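Local coordinates for alanine glyoxylate transaminase (PDB 2ZC0), which probably transfers the amino group of alanine to glyoxylate, working as a class I pyridoxal-phosphate-dependent aminotransferase, at residues 128-133 with 186-191; 334-339 with 377-382. All coordinates share one frame; numbering follows the deposited sequence.

Interaction 1: 128-133 with 186-191. With PMP (4'-deoxy-4'-aminopyridoxal-5'-phosphate), chain F.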
loop_
_atom_site.group_PDB
_atom_site.type_symbol
_atom_site.label_atom_id
_atom_site.label_comp_id
_atom_site.label_asym_id
_atom_site.label_seq_id
_atom_site.Cartn_x
_atom_site.Cartn_y
_atom_site.Cartn_z
ATOM N N GLU A 128 16.906 8.993 -15.624
ATOM C CA GLU A 128 17.971 9.921 -16.003
ATOM C C GLU A 128 17.698 11.174 -15.168
ATOM O O GLU A 128 16.635 11.276 -14.545
ATOM C CB GLU A 128 17.875 10.236 -17.504
ATOM C CG GLU A 128 18.385 9.107 -18.397
ATOM C CD GLU A 128 17.523 8.872 -19.620
ATOM O OE1 GLU A 128 16.473 9.530 -19.758
ATOM O OE2 GLU A 128 17.890 8.011 -20.450
ATOM N N ASN A 129 18.659 12.096 -15.104
ATOM C CA ASN A 129 18.464 13.357 -14.377
ATOM C C ASN A 129 18.973 14.480 -15.271
ATOM O O ASN A 129 20.180 14.581 -15.521
ATOM C CB ASN A 129 19.212 13.367 -13.033
ATOM C CG ASN A 129 18.918 14.632 -12.202
ATOM O OD1 ASN A 129 17.881 15.282 -12.382
ATOM N ND2 ASN A 129 19.819 14.966 -11.280
ATOM N N PRO A 130 18.058 15.326 -15.785
ATOM C CA PRO A 130 16.604 15.281 -15.574
ATOM C C PRO A 130 15.928 14.175 -16.388
ATOM O O PRO A 130 16.599 13.401 -17.074
ATOM C CB PRO A 130 16.156 16.651 -16.052
ATOM C CG PRO A 130 17.047 16.828 -17.267
ATOM C CD PRO A 130 18.405 16.429 -16.702
ATOM N N SER A 131 14.599 14.112 -16.306
ATOM C CA SER A 131 13.801 13.132 -17.051
ATOM C C SER A 131 12.430 13.764 -17.324
ATOM O O SER A 131 12.144 14.854 -16.840
ATOM C CB SER A 131 13.643 11.827 -16.246
ATOM O OG SER A 131 12.793 10.894 -16.909
ATOM N N TYR A 132 11.600 13.088 -18.115
ATOM C CA TYR A 132 10.259 13.578 -18.468
ATOM C C TYR A 132 9.417 13.722 -17.189
ATOM O O TYR A 132 9.122 12.724 -16.542
ATOM C CB TYR A 132 9.599 12.579 -19.428
ATOM C CG TYR A 132 8.219 12.974 -19.899
ATOM C CD1 TYR A 132 7.246 11.999 -20.152
ATOM C CD2 TYR A 132 7.872 14.316 -20.067
ATOM C CE1 TYR A 132 5.961 12.347 -20.552
ATOM C CE2 TYR A 132 6.589 14.680 -20.471
ATOM C CZ TYR A 132 5.637 13.688 -20.709
ATOM O OH TYR A 132 4.360 14.039 -21.088
ATOM N N ILE A 133 9.030 14.948 -16.828
ATOM C CA ILE A 133 8.267 15.140 -15.599
ATOM C C ILE A 133 7.012 14.297 -15.443
ATOM O O ILE A 133 6.719 13.839 -14.349
ATOM C CB ILE A 133 7.858 16.605 -15.365
ATOM C CG1 ILE A 133 7.543 17.299 -16.686
ATOM C CG2 ILE A 133 8.947 17.312 -14.631
ATOM C CD1 ILE A 133 6.265 16.883 -17.312
ATOM N N ASN A 186 13.217 14.040 -23.571
ATOM C CA ASN A 186 12.425 15.172 -23.108
ATOM C C ASN A 186 12.947 15.167 -21.670
ATOM O O ASN A 186 12.881 14.135 -20.997
ATOM C CB ASN A 186 10.933 14.827 -23.138
ATOM C CG ASN A 186 10.046 15.961 -22.626
ATOM O OD1 ASN A 186 10.498 16.849 -21.915
ATOM N ND2 ASN A 186 8.764 15.912 -22.976
ATOM N N PRO A 187 13.465 16.300 -21.169
ATOM C CA PRO A 187 13.630 17.626 -21.767
ATOM C C PRO A 187 14.997 17.943 -22.384
ATOM O O PRO A 187 15.115 18.891 -23.158
ATOM C CB PRO A 187 13.351 18.538 -20.588
ATOM C CG PRO A 187 14.095 17.824 -19.490
ATOM C CD PRO A 187 13.790 16.347 -19.727
ATOM N N MET A 188 16.023 17.169 -22.042
ATOM C CA MET A 188 17.365 17.433 -22.547
ATOM C C MET A 188 17.560 17.388 -24.055
ATOM O O MET A 188 18.417 18.092 -24.593
ATOM C CB MET A 188 18.372 16.506 -21.868
ATOM C CG MET A 188 18.647 16.872 -20.413
ATOM S SD MET A 188 19.445 18.503 -20.179
ATOM C CE MET A 188 21.063 17.993 -19.686
ATOM N N GLY A 189 16.777 16.563 -24.740
ATOM C CA GLY A 189 16.886 16.470 -26.189
ATOM C C GLY A 189 18.122 15.748 -26.682
ATOM O O GLY A 189 18.427 15.775 -27.873
ATOM N N VAL A 190 18.840 15.103 -25.767
ATOM C CA VAL A 190 20.051 14.358 -26.107
ATOM C C VAL A 190 19.702 12.889 -26.336
ATOM O O VAL A 190 18.674 12.411 -25.837
ATOM C CB VAL A 190 21.079 14.447 -24.968
ATOM C CG1 VAL A 190 21.420 15.904 -24.691
ATOM C CG2 VAL A 190 20.518 13.797 -23.712
ATOM N N THR A 191 20.545 12.176 -27.080
ATOM C CA THR A 191 20.295 10.768 -27.350
ATOM C C THR A 191 21.466 9.883 -26.970
ATOM O O THR A 191 22.614 10.154 -27.329
ATOM C CB THR A 191 19.983 10.488 -28.828
ATOM O OG1 THR A 191 21.203 10.322 -29.544
ATOM C CG2 THR A 191 19.195 11.612 -29.433
HETATM N N1 PMP F . 7.224 9.946 -23.282
HETATM C C2 PMP F . 7.883 11.116 -23.435
HETATM C C2A PMP F . 9.386 11.105 -23.150
HETATM C C3 PMP F . 7.208 12.296 -23.849
HETATM O O3 PMP F . 7.917 13.481 -23.992
HETATM C C4 PMP F . 5.786 12.233 -24.100
HETATM C C4A PMP F . 5.061 13.516 -24.551
HETATM N N4A PMP F . 4.030 13.961 -23.613
HETATM C C5 PMP F . 5.086 10.872 -23.907
HETATM C C6 PMP F . 5.862 9.763 -23.493
HETATM C C5A PMP F . 3.578 10.667 -24.144
HETATM O O4P PMP F . 3.366 10.826 -25.220
HETATM P P PMP F . 1.754 10.544 -25.561
HETATM O O1P PMP F . 1.318 9.051 -26.645
HETATM O O2P PMP F . 1.186 12.091 -26.529
HETATM O O3P PMP F . 0.722 10.403 -24.076
#
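Tyr132 and Asn186 bring their backbones closest, 5.4 Å between CA atoms, where the chain leaving strand 124-129 passes the loop that precedes helix 194-207. No backbone hydrogen bond spans the gap: Tyr132 N lies near Asn186 O, but at a poor angle. Each segment carries a cis peptide, before Pro130 and before Pro187, and the two proline rings meet through their CG atoms at 3.8 Å. Met188 completes this apolar patch, its side chain crossing Pro130 at about a right angle and setting CG 3.5 Å from Pro130 CG. Gln185 joins the two backbones from beside it, giving a hydrogen bond to Pro130 O and accepting one from Met188 N.

The polar side chains face the cofactor. With CG anti to the backbone N (chi1 -179°), the Tyr132 ring reaches out over the PMP pyridine ring, the planes nearly parallel and PMP C3 3.5 Å above the tyrosine plane, toward its rim. At the far end Tyr132 OH accepts a short hydrogen bond from PMP N4A. Asn186 extends the same way, and its amide, turned 35° from the Tyr132 ring, brings ND2 within 3.4 Å of Tyr132 CD2. That nitrogen donates to PMP O3 at 2.8 Å, fairly straight at 157°, while Asn186 OD1 takes a hydrogen bond from Arg379, which fixes the sense of the amide flip. An aromatic ring over the pyridine and an asparagine on its phenolic oxygen are characteristic of the cofactor site in class I aminotransferases.

Interaction 2: 334-339 with 377-382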
loop_
_atom_site.group_PDB
_atom_site.type_symbol
_atom_site.label_atom_id
_atom_site.label_comp_id
_atom_site.label_asym_id
_atom_site.label_seq_id
_atom_site.Cartn_x
_atom_site.Cartn_y
_atom_site.Cartn_z
ATOM N N GLY A 334 14.367 14.535 -31.730
ATOM C CA GLY A 334 13.424 15.080 -30.773
ATOM C C GLY A 334 12.776 16.373 -31.204
ATOM O O GLY A 334 12.626 16.651 -32.397
ATOM N N MET A 335 12.404 17.179 -30.218
ATOM C CA MET A 335 11.727 18.444 -30.489
ATOM C C MET A 335 12.021 19.496 -29.427
ATOM O O MET A 335 11.541 20.626 -29.507
ATOM C CB MET A 335 10.213 18.197 -30.571
ATOM C CG MET A 335 9.665 17.370 -29.420
ATOM S SD MET A 335 7.879 17.087 -29.499
ATOM C CE MET A 335 7.422 18.125 -28.281
ATOM N N PHE A 336 12.807 19.126 -28.429
ATOM C CA PHE A 336 13.131 20.067 -27.380
ATOM C C PHE A 336 14.600 20.432 -27.421
ATOM O O PHE A 336 15.416 19.735 -28.028
ATOM C CB PHE A 336 12.816 19.479 -26.003
ATOM C CG PHE A 336 11.364 19.146 -25.795
ATOM C CD1 PHE A 336 10.941 17.820 -25.750
ATOM C CD2 PHE A 336 10.422 20.160 -25.631
ATOM C CE1 PHE A 336 9.606 17.503 -25.540
ATOM C CE2 PHE A 336 9.083 19.854 -25.421
ATOM C CZ PHE A 336 8.670 18.523 -25.373
ATOM N N VAL A 337 14.913 21.547 -26.772
ATOM C CA VAL A 337 16.268 22.047 -26.640
ATOM C C VAL A 337 16.300 22.559 -25.212
ATOM O O VAL A 337 15.387 23.268 -24.792
ATOM C CB VAL A 337 16.555 23.232 -27.597
ATOM C CG1 VAL A 337 17.906 23.876 -27.246
ATOM C CG2 VAL A 337 16.558 22.748 -29.043
ATOM N N MET A 338 17.310 22.170 -24.445
ATOM C CA MET A 338 17.405 22.664 -23.082
ATOM C C MET A 338 18.393 23.811 -23.077
ATOM O O MET A 338 19.572 23.636 -23.393
ATOM C CB MET A 338 17.893 21.594 -22.104
ATOM C CG MET A 338 17.830 22.049 -20.646
ATOM S SD MET A 338 16.096 22.106 -20.009
ATOM C CE MET A 338 16.066 20.609 -19.073
ATOM N N PHE A 339 17.884 24.984 -22.726
ATOM C CA PHE A 339 18.660 26.211 -22.637
ATOM C C PHE A 339 19.027 26.415 -21.174
ATOM O O PHE A 339 18.235 26.119 -20.282
ATOM C CB PHE A 339 17.811 27.390 -23.105
ATOM C CG PHE A 339 18.523 28.709 -23.057
ATOM C CD1 PHE A 339 19.407 29.073 -24.072
ATOM C CD2 PHE A 339 18.308 29.591 -22.003
ATOM C CE1 PHE A 339 20.060 30.296 -24.037
ATOM C CE2 PHE A 339 18.962 30.821 -21.959
ATOM C CZ PHE A 339 19.839 31.172 -22.981
ATOM N N ALA A 377 17.645 25.840 -15.543
ATOM C CA ALA A 377 17.247 25.225 -16.798
ATOM C C ALA A 377 15.949 25.781 -17.366
ATOM O O ALA A 377 15.069 26.219 -16.633
ATOM C CB ALA A 377 17.130 23.720 -16.621
ATOM N N ILE A 378 15.847 25.769 -18.688
ATOM C CA ILE A 378 14.648 26.222 -19.378
ATOM C C ILE A 378 14.484 25.332 -20.604
ATOM O O ILE A 378 15.374 25.261 -21.453
ATOM C CB ILE A 378 14.749 27.704 -19.841
ATOM C CG1 ILE A 378 14.362 28.654 -18.698
ATOM C CG2 ILE A 378 13.822 27.947 -21.025
ATOM C CD1 ILE A 378 15.419 28.823 -17.634
ATOM N N ARG A 379 13.356 24.640 -20.700
ATOM C CA ARG A 379 13.141 23.777 -21.850
ATOM C C ARG A 379 12.475 24.555 -22.974
ATOM O O ARG A 379 11.522 25.311 -22.749
ATOM C CB ARG A 379 12.283 22.585 -21.457
ATOM C CG ARG A 379 12.322 21.444 -22.443
ATOM C CD ARG A 379 11.232 20.457 -22.103
ATOM N NE ARG A 379 9.945 21.001 -22.507
ATOM C CZ ARG A 379 8.779 20.391 -22.332
ATOM N NH1 ARG A 379 8.731 19.203 -21.743
ATOM N NH2 ARG A 379 7.670 20.959 -22.785
ATOM N N LEU A 380 12.984 24.370 -24.183
ATOM C CA LEU A 380 12.460 25.054 -25.354
ATOM C C LEU A 380 12.040 24.041 -26.394
ATOM O O LEU A 380 12.776 23.096 -26.689
ATOM C CB LEU A 380 13.531 25.959 -25.974
ATOM C CG LEU A 380 14.221 26.993 -25.088
ATOM C CD1 LEU A 380 15.282 27.738 -25.912
ATOM C CD2 LEU A 380 13.171 27.963 -24.544
ATOM N N ASN A 381 10.868 24.256 -26.970
ATOM C CA ASN A 381 10.344 23.363 -27.983
ATOM C C ASN A 381 10.378 24.016 -29.363
ATOM O O ASN A 381 10.072 25.198 -29.482
ATOM C CB ASN A 381 8.905 22.990 -27.628
ATOM C CG ASN A 381 8.175 22.400 -28.786
ATOM O OD1 ASN A 381 7.340 23.063 -29.415
ATOM N ND2 ASN A 381 8.498 21.156 -29.108
ATOM N N PHE A 382 10.735 23.263 -30.403
ATOM C CA PHE A 382 10.767 23.837 -31.750
ATOM C C PHE A 382 9.818 23.167 -32.745
ATOM O O PHE A 382 9.719 23.592 -33.897
ATOM C CB PHE A 382 12.199 23.833 -32.329
ATOM C CG PHE A 382 12.869 22.493 -32.319
ATOM C CD1 PHE A 382 13.657 22.107 -31.244
ATOM C CD2 PHE A 382 12.719 21.619 -33.381
ATOM C CE1 PHE A 382 14.292 20.860 -31.228
ATOM C CE2 PHE A 382 13.341 20.374 -33.379
ATOM C CZ PHE A 382 14.133 19.993 -32.296
#
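Val337 and Leu380 form a hydrogen-bonded pair in the two-stranded antiparallel sheet made by strands 336-340 and 377-381 in the C-terminal part of the fold. Val337 N donates to Leu380 O at 2.6 Å, and Leu380 N returns the bond to Val337 O. Phe339 and Ile378 repeat the exchange, and beyond the paired strands Phe382 N donates to Met335 O at 2.9 Å. Met338, Arg379 and Asn381, in the non-hydrogen-bonded pairs, turn their backbone polar atoms outward, to Thr329, Val363 and Leu39. Asn381 OD1 accepts from Arg384 N, and its ND2 donates to Ser383 OG.

Val337, Phe339 and Phe382 pack against helix 295-322, Val337 CG2 lying 3.7 Å from Phe382 CE1. On the other face of the sheet Arg379 lies across the Phe336 ring. Its CG stands anti to the backbone N (chi1 -164°) and the bend at chi3 puts CD 4.0 Å from the ring centroid in a CH-pi contact, the guanidinium tilted 32° from the ring plane. Met335 CG covers the opposite face of that ring. Two guanidinium nitrogens find acceptors beyond the strands, NH1 at Asn186 OD1 and NH2 at the carbonyl O of Ala40. An arginine bonded to the cofactor-binding asparagine is consistent with class I aminotransferases, where its counterpart receives the substrate carboxylate. A leucine here would probably leave Asn186 OD1 and Ala40 O without this donor and thin the cover over one face of Phe336. The backbone of Met335 lies over the face of the Phe382 ring, with CA 3.8 Å from the centroid in a CH-pi contact.

Interaction 1 closes along the chain before interaction 2 opens, yet their centres lie about 10 Å apart. The first joins strand 124-129, inside the large mixed sheet of the cofactor-binding domain, to the loop after strand 175-180; the second is the small antiparallel sheet late in the chain. They meet directly along the 186-191 loop. Besides the bond between Asn186 and Arg379, Pro187 packs on both strands, its CB against Arg379 CD and its CG 3.4 Å from Met338 CE. One loop thus touches both the cofactor and the small sheet, so Arg379 and Phe336 form a second shell behind Asn186, consistent with the sheet positioning that residue.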